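Local coordinates for protein thermostable carboxypeptidase 1 (PDB 1KA2) that removes amino acids one after another from the C-terminus of peptides, with broad specificity, as a cobalt-dependent homodimeric metallocarboxypeptidase of the M32 family, at residues D389-E392 with G396-P399; W21-A26 with S54-E59; L433-K438 with A487-R492; S113-A118 with E132-K137. All blocks are in the same frame, centred on the assembly; numbering follows the deposited sequence.

Contact 1 of 4, residues D389-E392 with G396-P399; sequences DEME and GIRP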
loop_
_atom_site.group_PDB
_atom_site.type_symbol
_atom_site.label_atom_id
_atom_site.label_comp_id
_atom_site.label_asym_id
_atom_site.label_seq_id
_atom_site.Cartn_x
_atom_site.Cartn_y
_atom_site.Cartn_z
ATOM N N ASP A 389 -42.128 -13.001 -1.568
ATOM C CA ASP A 389 -43.443 -12.370 -1.602
ATOM C C ASP A 389 -43.296 -10.858 -1.698
ATOM O O ASP A 389 -44.096 -10.196 -2.356
ATOM C CB ASP A 389 -44.269 -12.725 -0.351
ATOM C CG ASP A 389 -44.552 -14.222 -0.226
ATOM O OD1 ASP A 389 -44.593 -14.927 -1.259
ATOM O OD2 ASP A 389 -44.750 -14.691 0.914
ATOM N N GLU A 390 -42.277 -10.311 -1.040
ATOM C CA GLU A 390 -42.047 -8.867 -1.078
ATOM C C GLU A 390 -41.567 -8.426 -2.451
ATOM O O GLU A 390 -42.008 -7.399 -2.969
ATOM C CB GLU A 390 -41.036 -8.450 -0.006
ATOM C CG GLU A 390 -41.686 -8.074 1.310
ATOM C CD GLU A 390 -42.611 -6.875 1.168
ATOM O OE1 GLU A 390 -42.108 -5.738 1.045
ATOM O OE2 GLU A 390 -43.843 -7.075 1.168
ATOM N N MET A 391 -40.662 -9.205 -3.038
ATOM C CA MET A 391 -40.150 -8.897 -4.368
ATOM C C MET A 391 -41.325 -8.892 -5.337
ATOM O O MET A 391 -41.364 -8.109 -6.295
ATOM C CB MET A 391 -39.141 -9.961 -4.822
ATOM C CG MET A 391 -37.697 -9.719 -4.389
ATOM S SD MET A 391 -37.028 -8.206 -5.108
ATOM C CE MET A 391 -36.912 -8.657 -6.871
ATOM N N GLU A 392 -42.285 -9.776 -5.081
ATOM C CA GLU A 392 -43.441 -9.890 -5.952
ATOM C C GLU A 392 -44.445 -8.780 -5.719
ATOM O O GLU A 392 -45.066 -8.302 -6.660
ATOM C CB GLU A 392 -44.112 -11.247 -5.763
ATOM C CG GLU A 392 -45.101 -11.577 -6.853
ATOM C CD GLU A 392 -45.766 -12.911 -6.632
ATOM O OE1 GLU A 392 -45.043 -13.923 -6.512
ATOM O OE2 GLU A 392 -47.011 -12.946 -6.573
ATOM N N GLY A 396 -43.457 -7.022 -8.874
ATOM C CA GLY A 396 -44.162 -7.964 -9.729
ATOM C C GLY A 396 -43.439 -9.219 -10.188
ATOM O O GLY A 396 -44.028 -10.095 -10.829
ATOM N N ILE A 397 -42.158 -9.319 -9.858
ATOM C CA ILE A 397 -41.366 -10.490 -10.251
ATOM C C ILE A 397 -41.042 -11.319 -9.019
ATOM O O ILE A 397 -41.006 -10.793 -7.907
ATOM C CB ILE A 397 -40.063 -10.065 -10.951
ATOM C CG1 ILE A 397 -39.240 -9.177 -10.013
ATOM C CG2 ILE A 397 -40.413 -9.330 -12.242
ATOM C CD1 ILE A 397 -37.937 -8.672 -10.629
ATOM N N ARG A 398 -40.818 -12.615 -9.218
ATOM C CA ARG A 398 -40.512 -13.507 -8.109
ATOM C C ARG A 398 -39.244 -14.284 -8.390
ATOM O O ARG A 398 -39.151 -14.986 -9.395
ATOM C CB ARG A 398 -41.655 -14.499 -7.879
ATOM C CG ARG A 398 -41.480 -15.325 -6.610
ATOM C CD ARG A 398 -42.475 -16.480 -6.520
ATOM N NE ARG A 398 -42.663 -16.928 -5.139
ATOM C CZ ARG A 398 -43.313 -16.228 -4.212
ATOM N NH1 ARG A 398 -43.841 -15.050 -4.517
ATOM N NH2 ARG A 398 -43.433 -16.701 -2.979
ATOM N N PRO A 399 -38.246 -14.177 -7.501
ATOM C CA PRO A 399 -36.995 -14.906 -7.723
ATOM C C PRO A 399 -37.292 -16.388 -7.923
ATOM O O PRO A 399 -38.173 -16.938 -7.274
ATOM C CB PRO A 399 -36.211 -14.643 -6.441
ATOM C CG PRO A 399 -36.708 -13.277 -6.016
ATOM C CD PRO A 399 -38.195 -13.405 -6.245
#
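Asp389 OD1 is gripped by both terminal nitrogens of Arg398. The stronger bond comes from NH2, at 2.7 Å from OD1 and nearly straight (166°); it meets the oxygen almost along its C-O axis, with OD1 at the edge of the guanidinium and in its plane. Arg398 NH1 reaches the same oxygen only weakly, at 3.3 Å from Asp389 OD1, and also binds the second carboxylate: Glu392 OE1 lies 2.6 Å from Arg398 NH1, in a salt bridge whose hydrogen bond is bent and weak. The two carboxylates meet the guanidinium differently, that of Asp389 tilted by 39° to its plane and that of Glu392 by 69°. Arg398 runs out extended from CG to NE, which carries its charged end back along the helix from Glu392 to Asp389. A third acid, Glu385, also salt-bridges Arg398 NH2 and stands close to Asp389 OD1, so the arginine probably offsets a cluster of negative charge.

Beside the salt bridges the packing is apolar. Met391, bent at both chi2 and chi3, sets CB 3.8 Å from Pro399 CD and CE 3.9 Å from Ile397 CD1. At the turn, Gly396 leaves helical geometry with positive phi, and its N makes a weak bond of 3.0 Å to Glu392 O.

The segment 396-399 thus folds back over the last turns of helix 383-395. Phe349, from a loop, touches Met391, Ile397 and Pro399 together, while Leu365 of helix 359-375 packs against Met391.

Contact 2 of 4, residues W21-A26 with S54-E59; sequences WAIGHA and SVLSHE
Ile23 meets Leu56 and Ser57 through van der Waals contact alone, with two different branches doing the touching. The apolar pair is formed by the ends of the longer chains: Ile23 CD1 lies 4.0 Å from Leu56 CD1, and the two side chains cross at about a right angle. Ile23 is extended at chi2 (178°), which carries CD1 out toward helix 43-61 and brings it as far as the neighbouring backbone, 4.1 Å from Ser57 CA. The second kind of contact is between a methyl and the carbon of a polar residue. Ile23 CG2 rests 4.1 Å from Ser57 CB, so the serine contributes its methylene carbon here. With so small a residue at this position the helices come near each other, the CA atoms of Ile23 and Ser57 being 6.6 Å apart.

Polar interactions are left to the surroundings. Ser54 OG bonds to Gln27 OE1, linking the two helices beside the apolar contact, and His25 ND1 bonds to Phe244 O.

Ile23 also packs on Leu53 and Leu60, so it lies against about two turns of helix 43-61. Both helices face the second subunit: Leu56 packs against Leu56 of the second subunit, Glu59 forms a salt bridge with Arg19 of that subunit, and His25 NE2 bonds to its Arg46; the pairing of helices 8-36 and 43-61 therefore lies at the subunit interface.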
loop_
_atom_site.group_PDB
_atom_site.type_symbol
_atom_site.label_atom_id
_atom_site.label_comp_id
_atom_site.label_asym_id
_atom_site.label_seq_id
_atom_site.Cartn_x
_atom_site.Cartn_y
_atom_site.Cartn_z
ATOM N N TRP A 21 -4.869 7.657 14.338
ATOM C CA TRP A 21 -5.040 8.065 12.952
ATOM C C TRP A 21 -4.032 7.354 12.042
ATOM O O TRP A 21 -4.377 6.920 10.945
ATOM C CB TRP A 21 -4.878 9.588 12.805
ATOM C CG TRP A 21 -4.913 10.036 11.363
ATOM C CD1 TRP A 21 -6.017 10.351 10.622
ATOM C CD2 TRP A 21 -3.797 10.115 10.472
ATOM N NE1 TRP A 21 -5.658 10.613 9.319
ATOM C CE2 TRP A 21 -4.299 10.474 9.198
ATOM C CE3 TRP A 21 -2.415 9.909 10.624
ATOM C CZ2 TRP A 21 -3.468 10.638 8.078
ATOM C CZ3 TRP A 21 -1.581 10.069 9.503
ATOM C CH2 TRP A 21 -2.117 10.428 8.248
ATOM N N ALA A 22 -2.789 7.227 12.493
ATOM C CA ALA A 22 -1.761 6.571 11.689
ATOM C C ALA A 22 -2.075 5.094 11.400
ATOM O O ALA A 22 -1.853 4.609 10.286
ATOM C CB ALA A 22 -0.408 6.703 12.381
ATOM N N ILE A 23 -2.567 4.371 12.402
ATOM C CA ILE A 23 -2.918 2.974 12.185
ATOM C C ILE A 23 -4.010 2.928 11.111
ATOM O O ILE A 23 -3.988 2.063 10.240
ATOM C CB ILE A 23 -3.418 2.310 13.493
ATOM C CG1 ILE A 23 -2.276 2.263 14.509
ATOM C CG2 ILE A 23 -3.913 0.891 13.223
ATOM C CD1 ILE A 23 -2.687 1.677 15.844
ATOM N N GLY A 24 -4.947 3.878 11.159
ATOM C CA GLY A 24 -6.021 3.930 10.170
ATOM C C GLY A 24 -5.498 4.220 8.769
ATOM O O GLY A 24 -5.961 3.648 7.772
ATOM N N HIS A 25 -4.535 5.128 8.683
ATOM C CA HIS A 25 -3.927 5.449 7.403
ATOM C C HIS A 25 -3.388 4.128 6.875
ATOM O O HIS A 25 -3.624 3.740 5.734
ATOM C CB HIS A 25 -2.767 6.408 7.612
ATOM C CG HIS A 25 -2.009 6.711 6.363
ATOM N ND1 HIS A 25 -2.479 7.576 5.400
ATOM C CD2 HIS A 25 -0.811 6.263 5.917
ATOM C CE1 HIS A 25 -1.601 7.650 4.413
ATOM N NE2 HIS A 25 -0.580 6.863 4.704
ATOM N N ALA A 26 -2.668 3.430 7.742
ATOM C CA ALA A 26 -2.084 2.146 7.386
ATOM C C ALA A 26 -3.167 1.134 6.979
ATOM O O ALA A 26 -3.017 0.449 5.980
ATOM C CB ALA A 26 -1.257 1.617 8.554
ATOM N N SER A 54 -6.129 -3.895 13.964
ATOM C CA SER A 54 -7.481 -3.578 14.429
ATOM C C SER A 54 -7.544 -3.732 15.933
ATOM O O SER A 54 -8.170 -2.923 16.617
ATOM C CB SER A 54 -8.527 -4.491 13.788
ATOM O OG SER A 54 -8.824 -4.057 12.475
ATOM N N VAL A 55 -6.901 -4.770 16.455
ATOM C CA VAL A 55 -6.898 -4.953 17.896
ATOM C C VAL A 55 -6.052 -3.861 18.556
ATOM O O VAL A 55 -6.381 -3.377 19.633
ATOM C CB VAL A 55 -6.337 -6.336 18.301
ATOM C CG1 VAL A 55 -6.145 -6.398 19.812
ATOM C CG2 VAL A 55 -7.298 -7.440 17.847
ATOM N N LEU A 56 -4.971 -3.461 17.896
ATOM C CA LEU A 56 -4.100 -2.441 18.455
ATOM C C LEU A 56 -4.856 -1.126 18.504
ATOM O O LEU A 56 -4.841 -0.413 19.512
ATOM C CB LEU A 56 -2.844 -2.276 17.592
ATOM C CG LEU A 56 -1.535 -1.886 18.290
ATOM C CD1 LEU A 56 -0.520 -1.445 17.230
ATOM C CD2 LEU A 56 -1.775 -0.771 19.299
ATOM N N SER A 57 -5.520 -0.820 17.398
ATOM C CA SER A 57 -6.293 0.404 17.265
ATOM C C SER A 57 -7.340 0.530 18.379
ATOM O O SER A 57 -7.401 1.548 19.075
ATOM C CB SER A 57 -6.970 0.421 15.896
ATOM O OG SER A 57 -7.350 1.732 15.547
ATOM N N HIS A 58 -8.157 -0.512 18.528
ATOM C CA HIS A 58 -9.215 -0.587 19.537
ATOM C C HIS A 58 -8.621 -0.403 20.932
ATOM O O HIS A 58 -9.211 0.245 21.795
ATOM C CB HIS A 58 -9.910 -1.960 19.450
ATOM C CG HIS A 58 -10.980 -2.181 20.481
ATOM N ND1 HIS A 58 -12.209 -1.556 20.431
ATOM C CD2 HIS A 58 -11.014 -2.984 21.571
ATOM C CE1 HIS A 58 -12.955 -1.968 21.441
ATOM N NE2 HIS A 58 -12.253 -2.836 22.149
ATOM N N GLU A 59 -7.448 -0.991 21.141
ATOM C CA GLU A 59 -6.764 -0.898 22.417
ATOM C C GLU A 59 -6.382 0.548 22.726
ATOM O O GLU A 59 -6.557 1.015 23.849
ATOM C CB GLU A 59 -5.516 -1.777 22.395
ATOM C CG GLU A 59 -4.788 -1.859 23.718
ATOM C CD GLU A 59 -3.594 -2.795 23.666
ATOM O OE1 GLU A 59 -3.796 -4.013 23.429
ATOM O OE2 GLU A 59 -2.456 -2.306 23.862
#

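Contact 3 of 4, residues L433-K438 with A487-R492; sequences LYYHIK and AEYFVR
Tyr435 carries the guanidinium of Arg492 flat over one face of its ring, in a cation-pi stack. Arg492 CZ stands 4.5 Å from the Tyr435 ring centroid and only 4° off the ring normal, with the two planes 26° apart. A bend at chi3 folds the arginine over the ring, after its CD has passed 3.6 Å from Tyr435 OH. On the opposite face lies Tyr434 CD2, 3.6 Å above the ring plane near its centre, so the phenol is sandwiched between a cation and its sequence neighbour. Its hydroxyl has a weak hydrogen bond to Glu496.

The rings of Tyr435 and Tyr489 meet rim to rim, Tyr435 CD1 3.2 Å from Tyr489 CD2 and at the edge of the Tyr489 ring. Their centroids are 5.8 Å apart, neither ring lies over the other, and the side chains slide past each other in opposite directions.

Tyr435, His436 and Tyr489 make up an aromatic cluster at the surface, where helix 488-498, the last of the chain, meets helix 421-440. The short pieces 488-492 and 433-438 cross at 78°, and bulky rings span the 10.3 Å between their axes. Deeper in the same pair of helices, Phe490 packs on Leu428 and Ala431.

His436 completes the group at an oblique angle, its NE2 4.0 Å from Tyr489 OH without a hydrogen bond; that nitrogen bonds instead to Glu483, while its side chain also touches Trp459 of helix 454-465.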
loop_
_atom_site.group_PDB
_atom_site.type_symbol
_atom_site.label_atom_id
_atom_site.label_comp_id
_atom_site.label_asym_id
_atom_site.label_seq_id
_atom_site.Cartn_x
_atom_site.Cartn_y
_atom_site.Cartn_z
ATOM N N LEU A 433 -30.635 17.750 -2.699
ATOM C CA LEU A 433 -29.496 18.620 -2.936
ATOM C C LEU A 433 -29.551 19.247 -4.312
ATOM O O LEU A 433 -29.132 20.388 -4.492
ATOM C CB LEU A 433 -28.183 17.840 -2.773
ATOM C CG LEU A 433 -27.875 17.430 -1.331
ATOM C CD1 LEU A 433 -26.545 16.672 -1.235
ATOM C CD2 LEU A 433 -27.856 18.699 -0.480
ATOM N N TYR A 434 -30.050 18.495 -5.288
ATOM C CA TYR A 434 -30.145 18.993 -6.657
ATOM C C TYR A 434 -30.991 20.256 -6.751
ATOM O O TYR A 434 -30.603 21.219 -7.415
ATOM C CB TYR A 434 -30.736 17.930 -7.593
ATOM C CG TYR A 434 -31.247 18.508 -8.898
ATOM C CD1 TYR A 434 -30.375 19.130 -9.804
ATOM C CD2 TYR A 434 -32.612 18.484 -9.206
ATOM C CE1 TYR A 434 -30.855 19.718 -10.987
ATOM C CE2 TYR A 434 -33.100 19.065 -10.376
ATOM C CZ TYR A 434 -32.219 19.679 -11.262
ATOM O OH TYR A 434 -32.710 20.236 -12.421
ATOM N N TYR A 435 -32.148 20.245 -6.094
ATOM C CA TYR A 435 -33.046 21.398 -6.125
ATOM C C TYR A 435 -32.502 22.586 -5.350
ATOM O O TYR A 435 -32.766 23.730 -5.703
ATOM C CB TYR A 435 -34.438 21.005 -5.617
ATOM C CG TYR A 435 -35.171 20.127 -6.612
ATOM C CD1 TYR A 435 -35.514 18.813 -6.301
ATOM C CD2 TYR A 435 -35.449 20.591 -7.898
ATOM C CE1 TYR A 435 -36.109 17.976 -7.249
ATOM C CE2 TYR A 435 -36.042 19.762 -8.854
ATOM C CZ TYR A 435 -36.364 18.454 -8.525
ATOM O OH TYR A 435 -36.896 17.621 -9.489
ATOM N N HIS A 436 -31.733 22.319 -4.302
ATOM C CA HIS A 436 -31.152 23.400 -3.529
ATOM C C HIS A 436 -30.025 24.073 -4.309
ATOM O O HIS A 436 -29.824 25.287 -4.200
ATOM C CB HIS A 436 -30.647 22.870 -2.192
ATOM C CG HIS A 436 -31.737 22.670 -1.186
ATOM N ND1 HIS A 436 -32.283 23.712 -0.467
ATOM C CD2 HIS A 436 -32.424 21.561 -0.823
ATOM C CE1 HIS A 436 -33.261 23.253 0.293
ATOM N NE2 HIS A 436 -33.368 21.952 0.095
ATOM N N ILE A 437 -29.295 23.297 -5.104
ATOM C CA ILE A 437 -28.216 23.880 -5.890
ATOM C C ILE A 437 -28.827 24.517 -7.134
ATOM O O ILE A 437 -28.328 25.523 -7.638
ATOM C CB ILE A 437 -27.145 22.821 -6.306
ATOM C CG1 ILE A 437 -25.967 23.523 -6.990
ATOM C CG2 ILE A 437 -27.744 21.791 -7.242
ATOM C CD1 ILE A 437 -24.817 22.617 -7.326
ATOM N N LYS A 438 -29.921 23.927 -7.609
ATOM C CA LYS A 438 -30.626 24.421 -8.787
ATOM C C LYS A 438 -31.109 25.845 -8.513
ATOM O O LYS A 438 -31.393 26.605 -9.440
ATOM C CB LYS A 438 -31.812 23.503 -9.097
ATOM C CG LYS A 438 -32.504 23.794 -10.398
ATOM C CD LYS A 438 -31.578 23.608 -11.584
ATOM C CE LYS A 438 -32.321 23.885 -12.876
ATOM N NZ LYS A 438 -31.442 23.782 -14.072
ATOM N N ALA A 487 -38.148 12.700 1.446
ATOM C CA ALA A 487 -38.288 11.844 0.280
ATOM C C ALA A 487 -38.984 12.504 -0.901
ATOM O O ALA A 487 -38.742 12.134 -2.048
ATOM C CB ALA A 487 -39.028 10.581 0.671
ATOM N N GLU A 488 -39.847 13.479 -0.625
ATOM C CA GLU A 488 -40.600 14.173 -1.675
ATOM C C GLU A 488 -39.787 14.641 -2.880
ATOM O O GLU A 488 -40.268 14.569 -4.015
ATOM C CB GLU A 488 -41.352 15.372 -1.085
ATOM C CG GLU A 488 -42.572 15.010 -0.245
ATOM C CD GLU A 488 -43.605 14.229 -1.037
ATOM O OE1 GLU A 488 -43.804 14.554 -2.230
ATOM O OE2 GLU A 488 -44.220 13.300 -0.465
ATOM N N TYR A 489 -38.565 15.120 -2.641
ATOM C CA TYR A 489 -37.713 15.599 -3.730
ATOM C C TYR A 489 -37.365 14.523 -4.739
ATOM O O TYR A 489 -37.383 14.763 -5.950
ATOM C CB TYR A 489 -36.423 16.205 -3.186
ATOM C CG TYR A 489 -36.624 17.539 -2.519
ATOM C CD1 TYR A 489 -36.805 17.631 -1.143
ATOM C CD2 TYR A 489 -36.650 18.715 -3.266
ATOM C CE1 TYR A 489 -37.001 18.860 -0.528
ATOM C CE2 TYR A 489 -36.853 19.948 -2.660
ATOM C CZ TYR A 489 -37.024 20.010 -1.293
ATOM O OH TYR A 489 -37.203 21.224 -0.686
ATOM N N PHE A 490 -37.040 13.335 -4.243
ATOM C CA PHE A 490 -36.698 12.229 -5.126
ATOM C C PHE A 490 -37.871 11.920 -6.054
ATOM O O PHE A 490 -37.680 11.599 -7.225
ATOM C CB PHE A 490 -36.343 10.978 -4.309
ATOM C CG PHE A 490 -35.875 9.818 -5.149
ATOM C CD1 PHE A 490 -34.627 9.848 -5.771
ATOM C CD2 PHE A 490 -36.692 8.705 -5.337
ATOM C CE1 PHE A 490 -34.198 8.782 -6.568
ATOM C CE2 PHE A 490 -36.276 7.636 -6.132
ATOM C CZ PHE A 490 -35.023 7.675 -6.750
ATOM N N VAL A 491 -39.088 12.018 -5.527
ATOM C CA VAL A 491 -40.284 11.748 -6.325
ATOM C C VAL A 491 -40.460 12.772 -7.454
ATOM O O VAL A 491 -40.780 12.409 -8.588
ATOM C CB VAL A 491 -41.552 11.739 -5.441
ATOM C CG1 VAL A 491 -42.781 11.466 -6.303
ATOM C CG2 VAL A 491 -41.423 10.670 -4.355
ATOM N N ARG A 492 -40.246 14.049 -7.148
ATOM C CA ARG A 492 -40.373 15.084 -8.164
ATOM C C ARG A 492 -39.281 14.883 -9.197
ATOM O O ARG A 492 -39.550 14.882 -10.399
ATOM C CB ARG A 492 -40.233 16.477 -7.558
ATOM C CG ARG A 492 -40.569 17.583 -8.551
ATOM C CD ARG A 492 -40.008 18.933 -8.127
ATOM N NE ARG A 492 -40.168 19.173 -6.695
ATOM C CZ ARG A 492 -39.930 20.337 -6.100
ATOM N NH1 ARG A 492 -39.524 21.379 -6.820
ATOM N NH2 ARG A 492 -40.092 20.456 -4.785
#

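Contact 4 of 4, residues S113-A118 with E132-K137; sequences SLATKA and EPWLDK
Trp134 lays one face of its indole along the backbone of helix 102-124, and the tight part of the contact is there. Ala115 CA sits 3.6 Å above the indole plane, offset toward the rim, and Leu114 O lies 4.0 Å above it, over the centre. The small side chains let the ring come this close: Ala115 CB is 3.8 Å from Trp134 CE3, above the rim of the six-membered ring, while Ala118 CB approaches the five-membered ring obliquely, 3.3 Å from Trp134 CD1. The two alanines, nearly one turn apart, thus meet different rings of the same indole. With CG of Trp134 anti to its carbonyl carbon (chi1 -73°), the indole projects toward helix 102-124, and the CA atoms of Ala115 and Trp134 are 5.5 Å apart. In the contact as a whole this single large residue supplies all of the touching surface from segment 132-137.

Leu114 lies over the same face, toward the outer end of the six-membered ring, which it covers although it is itself exposed. The loose feature on the solvent side is Lys137, also exposed, which points its CB toward helix 102-124 yet makes no contact with 113-118; it touches Thr111, just before that segment, as Trp134 does.

The segments run roughly antiparallel, at 147° between their directions and 9.5 Å between axes. Joined by a short connection that includes Phe128, which packs on Leu135, helices 102-124 and 132-149 form an antiparallel helical hairpin in this largely helical M32 fold.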
loop_
_atom_site.group_PDB
_atom_site.type_symbol
_atom_site.label_atom_id
_atom_site.label_comp_id
_atom_site.label_asym_id
_atom_site.label_seq_id
_atom_site.Cartn_x
_atom_site.Cartn_y
_atom_site.Cartn_z
ATOM N N SER A 113 -16.811 -14.500 9.859
ATOM C CA SER A 113 -15.863 -15.099 8.920
ATOM C C SER A 113 -16.404 -16.389 8.316
ATOM O O SER A 113 -16.411 -16.563 7.098
ATOM C CB SER A 113 -14.531 -15.393 9.614
ATOM O OG SER A 113 -13.881 -14.192 9.994
ATOM N N LEU A 114 -16.852 -17.295 9.176
ATOM C CA LEU A 114 -17.392 -18.569 8.725
ATOM C C LEU A 114 -18.709 -18.417 7.973
ATOM O O LEU A 114 -19.015 -19.200 7.069
ATOM C CB LEU A 114 -17.608 -19.504 9.915
ATOM C CG LEU A 114 -16.428 -20.300 10.478
ATOM C CD1 LEU A 114 -15.418 -19.365 11.115
ATOM C CD2 LEU A 114 -16.943 -21.298 11.512
ATOM N N ALA A 115 -19.496 -17.416 8.346
ATOM C CA ALA A 115 -20.777 -17.215 7.688
ATOM C C ALA A 115 -20.573 -16.675 6.279
ATOM O O ALA A 115 -21.326 -17.011 5.368
ATOM C CB ALA A 115 -21.657 -16.260 8.501
ATOM N N THR A 116 -19.554 -15.837 6.102
ATOM C CA THR A 116 -19.281 -15.265 4.789
ATOM C C THR A 116 -18.866 -16.381 3.829
ATOM O O THR A 116 -19.336 -16.443 2.689
ATOM C CB THR A 116 -18.170 -14.195 4.857
ATOM O OG1 THR A 116 -18.648 -13.052 5.579
ATOM C CG2 THR A 116 -17.752 -13.770 3.458
ATOM N N LYS A 117 -17.987 -17.263 4.299
ATOM C CA LYS A 117 -17.512 -18.385 3.491
ATOM C C LYS A 117 -18.670 -19.311 3.142
ATOM O O LYS A 117 -18.765 -19.813 2.016
ATOM C CB LYS A 117 -16.436 -19.172 4.249
ATOM C CG LYS A 117 -15.100 -18.450 4.384
ATOM C CD LYS A 117 -14.353 -18.399 3.050
ATOM C CE LYS A 117 -13.962 -19.810 2.585
ATOM N NZ LYS A 117 -13.176 -19.844 1.319
ATOM N N ALA A 118 -19.549 -19.538 4.111
ATOM C CA ALA A 118 -20.699 -20.406 3.890
ATOM C C ALA A 118 -21.711 -19.753 2.949
ATOM O O ALA A 118 -22.397 -20.433 2.181
ATOM C CB ALA A 118 -21.358 -20.750 5.220
ATOM N N GLU A 132 -28.444 -20.942 5.861
ATOM C CA GLU A 132 -29.521 -20.858 6.843
ATOM C C GLU A 132 -29.098 -20.827 8.314
ATOM O O GLU A 132 -29.344 -19.839 9.009
ATOM C CB GLU A 132 -30.523 -21.997 6.630
ATOM C CG GLU A 132 -31.872 -21.766 7.308
ATOM C CD GLU A 132 -32.665 -23.050 7.486
ATOM O OE1 GLU A 132 -32.713 -23.856 6.536
ATOM O OE2 GLU A 132 -33.246 -23.250 8.574
ATOM N N PRO A 133 -28.468 -21.903 8.817
ATOM C CA PRO A 133 -28.065 -21.870 10.230
ATOM C C PRO A 133 -27.189 -20.662 10.561
ATOM O O PRO A 133 -27.315 -20.079 11.632
ATOM C CB PRO A 133 -27.337 -23.202 10.416
ATOM C CG PRO A 133 -26.746 -23.451 9.060
ATOM C CD PRO A 133 -27.893 -23.078 8.139
ATOM N N TRP A 134 -26.312 -20.289 9.634
ATOM C CA TRP A 134 -25.438 -19.137 9.836
ATOM C C TRP A 134 -26.251 -17.860 9.949
ATOM O O TRP A 134 -25.865 -16.939 10.681
ATOM C CB TRP A 134 -24.435 -19.001 8.689
ATOM C CG TRP A 134 -23.371 -20.042 8.728
ATOM C CD1 TRP A 134 -23.254 -21.131 7.915
ATOM C CD2 TRP A 134 -22.300 -20.127 9.670
ATOM N NE1 TRP A 134 -22.175 -21.894 8.295
ATOM C CE2 TRP A 134 -21.571 -21.300 9.372
ATOM C CE3 TRP A 134 -21.883 -19.325 10.744
ATOM C CZ2 TRP A 134 -20.447 -21.693 10.110
ATOM C CZ3 TRP A 134 -20.770 -19.714 11.475
ATOM C CH2 TRP A 134 -20.066 -20.890 11.155
ATOM N N LEU A 135 -27.374 -17.807 9.232
ATOM C CA LEU A 135 -28.236 -16.628 9.276
ATOM C C LEU A 135 -28.925 -16.529 10.639
ATOM O O LEU A 135 -29.147 -15.434 11.149
ATOM C CB LEU A 135 -29.292 -16.676 8.172
ATOM C CG LEU A 135 -29.499 -15.373 7.387
ATOM C CD1 LEU A 135 -30.829 -15.427 6.627
ATOM C CD2 LEU A 135 -29.478 -14.184 8.321
ATOM N N ASP A 136 -29.272 -17.672 11.224
ATOM C CA ASP A 136 -29.912 -17.674 12.538
ATOM C C ASP A 136 -28.902 -17.197 13.583
ATOM O O ASP A 136 -29.262 -16.505 14.532
ATOM C CB ASP A 136 -30.418 -19.079 12.908
ATOM C CG ASP A 136 -31.679 -19.468 12.155
ATOM O OD1 ASP A 136 -32.651 -18.679 12.179
ATOM O OD2 ASP A 136 -31.705 -20.565 11.546
ATOM N N LYS A 137 -27.640 -17.575 13.410
ATOM C CA LYS A 137 -26.604 -17.158 14.345
ATOM C C LYS A 137 -26.382 -15.659 14.241
ATOM O O LYS A 137 -26.166 -14.987 15.248
ATOM C CB LYS A 137 -25.288 -17.882 14.063
ATOM C CG LYS A 137 -25.244 -19.328 14.524
ATOM C CD LYS A 137 -23.882 -19.928 14.215
ATOM C CE LYS A 137 -23.771 -21.368 14.687
ATOM N NZ LYS A 137 -22.423 -21.922 14.377
#

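In the fold
The contacts lie far apart, none touching another; the nearest two, contacts 2 and 4, are about 12 Å apart between nearest atoms. No helix is shared: contact 1 fastens a helix to its own following loop, whereas the other three each join two helices. Contact 2 is buried and purely apolar, although its helices also form the dimer interface. Contacts 1 and 4 are partly buried, yet one combines charge with apolar packing and the other has one indole laid over backbone, alanines and a leucine. Contact 3, at the surface, uses aromatic rings and a cation. Contacts 2 and 3 fall on opposite sides of the chain's centre, and all four lie away from the metal site.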